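Local coordinates for putative hydrolase (Campylobacter jejuni, PDB 3D6L), which probably hydrolyses long-chain fatty acyl-CoA thioesters, working as a hexameric hotdog-fold thioesterase, at residues 7-12 with 37-42. Sequence-based numbering, arbitrary orientation.
Sequences PKLKIV and GAIAAR
Among the polar atoms of 7-12, the carbonyl O of K8 comes closest to residues 37-42, but what meets it is the methyl CD1 of I39, at 3.5 Å, and the two segments are joined by van der Waals packing, mostly of aliphatic groups. I39 reaches K8 with both branches and L9 with the longer one. Its CG2 lies against the aliphatic part of K8, with CD 3.7 Å away, while the longer branch, extended at chi2 (163°), carries CD1 on to CD1 of L9. A beta-branched residue suits this place because it can cover two partners at once. K8 fits through its methylenes: the chain, bent at chi2 (-77°), runs past I39 in the reverse direction and brings NZ to 4.5 Å from CB of A40, whose single methyl also packs on S73 and V85 of the sheet, a size that suits a helix lying against strands. L9, purely apolar, continues onto Q32 and L35 of the same helix. I68 of a second subunit also packs on I39. K8 and L9 both pair with C71, a classic beta bulge; K10 carries the pairing on to the second subunit. Here the bulged strand meets the last turns of the long central helix 26-42, which the antiparallel sheet wraps in the hotdog fold.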
loop_
_atom_site.group_PDB
_atom_site.type_symbol
_atom_site.label_atom_id
_atom_site.label_comp_id
_atom_site.label_asym_id
_atom_site.label_seq_id
_atom_site.Cartn_x
_atom_site.Cartn_y
_atom_site.Cartn_z
ATOM N N PRO A 7 14.108 2.083 21.403
ATOM C CA PRO A 7 13.161 1.353 20.560
ATOM C C PRO A 7 13.841 0.590 19.434
ATOM O O PRO A 7 14.832 1.068 18.870
ATOM C CB PRO A 7 12.285 2.462 19.966
ATOM C CG PRO A 7 12.455 3.617 20.861
ATOM C CD PRO A 7 13.840 3.532 21.385
ATOM N N LYS A 8 13.304 -0.587 19.121
ATOM C CA LYS A 8 13.771 -1.383 17.989
ATOM C C LYS A 8 13.112 -0.897 16.699
ATOM O O LYS A 8 13.694 -0.998 15.617
ATOM C CB LYS A 8 13.497 -2.873 18.222
ATOM C CG LYS A 8 14.207 -3.444 19.449
ATOM C CD LYS A 8 15.686 -3.690 19.187
ATOM C CE LYS A 8 16.552 -3.374 20.415
ATOM N NZ LYS A 8 16.080 -4.015 21.687
ATOM N N LEU A 9 11.901 -0.364 16.837
ATOM C CA LEU A 9 11.189 0.298 15.752
ATOM C C LEU A 9 10.570 1.585 16.250
ATOM O O LEU A 9 10.180 1.685 17.412
ATOM C CB LEU A 9 10.092 -0.607 15.186
ATOM C CG LEU A 9 10.240 -1.198 13.783
ATOM C CD1 LEU A 9 11.577 -1.881 13.573
ATOM C CD2 LEU A 9 9.105 -2.181 13.508
ATOM N N LYS A 10 10.483 2.562 15.350
ATOM C CA LYS A 10 9.853 3.845 15.606
ATOM C C LYS A 10 9.236 4.344 14.278
ATOM O O LYS A 10 9.950 4.642 13.313
ATOM C CB LYS A 10 10.886 4.820 16.176
ATOM C CG LYS A 10 10.323 6.030 16.900
ATOM C CD LYS A 10 11.298 6.498 17.990
ATOM C CE LYS A 10 11.371 8.031 18.129
ATOM N NZ LYS A 10 10.232 8.650 18.870
ATOM N N ILE A 11 7.905 4.397 14.233
ATOM C CA ILE A 11 7.166 4.695 13.011
ATOM C C ILE A 11 6.107 5.703 13.350
ATOM O O ILE A 11 5.662 5.766 14.493
ATOM C CB ILE A 11 6.366 3.471 12.472
ATOM C CG1 ILE A 11 6.689 2.188 13.227
ATOM C CG2 ILE A 11 6.543 3.297 10.984
ATOM C CD1 ILE A 11 5.772 1.949 14.385
ATOM N N VAL A 12 5.679 6.473 12.355
ATOM C CA VAL A 12 4.478 7.303 12.490
ATOM C C VAL A 12 3.261 6.498 12.016
ATOM O O VAL A 12 3.325 5.811 10.997
ATOM C CB VAL A 12 4.589 8.591 11.660
ATOM C CG1 VAL A 12 3.436 9.522 11.982
ATOM C CG2 VAL A 12 5.926 9.288 11.915
ATOM N N GLY A 37 10.247 -7.353 17.374
ATOM C CA GLY A 37 10.693 -8.548 18.084
ATOM C C GLY A 37 11.813 -9.238 17.331
ATOM O O GLY A 37 12.791 -9.677 17.931
ATOM N N ALA A 38 11.673 -9.317 16.008
ATOM C CA ALA A 38 12.642 -9.998 15.152
ATOM C C ALA A 38 14.032 -9.357 15.223
ATOM O O ALA A 38 15.050 -10.068 15.315
ATOM C CB ALA A 38 12.143 -10.041 13.724
ATOM N N ILE A 39 14.073 -8.022 15.193
ATOM C CA ILE A 39 15.325 -7.276 15.349
ATOM C C ILE A 39 16.018 -7.647 16.659
ATOM O O ILE A 39 17.247 -7.787 16.698
ATOM C CB ILE A 39 15.094 -5.742 15.305
ATOM C CG1 ILE A 39 14.719 -5.301 13.890
ATOM C CG2 ILE A 39 16.350 -4.974 15.781
ATOM C CD1 ILE A 39 14.098 -3.938 13.838
ATOM N N ALA A 40 15.225 -7.804 17.720
ATOM C CA ALA A 40 15.743 -8.167 19.036
ATOM C C ALA A 40 16.248 -9.600 19.049
ATOM O O ALA A 40 17.316 -9.874 19.594
ATOM C CB ALA A 40 14.691 -7.962 20.111
ATOM N N ALA A 41 15.476 -10.503 18.446
ATOM C CA ALA A 41 15.834 -11.921 18.365
ATOM C C ALA A 41 17.082 -12.167 17.512
ATOM O O ALA A 41 17.880 -13.049 17.827
ATOM C CB ALA A 41 14.658 -12.737 17.850
ATOM N N ARG A 42 17.249 -11.390 16.443
ATOM C CA ARG A 42 18.429 -11.512 15.579
ATOM C C ARG A 42 19.753 -11.120 16.259
ATOM O O ARG A 42 20.820 -11.507 15.789
ATOM C CB ARG A 42 18.247 -10.754 14.262
ATOM C CG ARG A 42 17.537 -11.559 13.182
ATOM C CD ARG A 42 17.672 -10.915 11.798
ATOM N NE ARG A 42 17.192 -9.530 11.797
ATOM C CZ ARG A 42 15.924 -9.156 11.613
ATOM N NH1 ARG A 42 14.969 -10.058 11.391
ATOM N NH2 ARG A 42 15.610 -7.861 11.640
#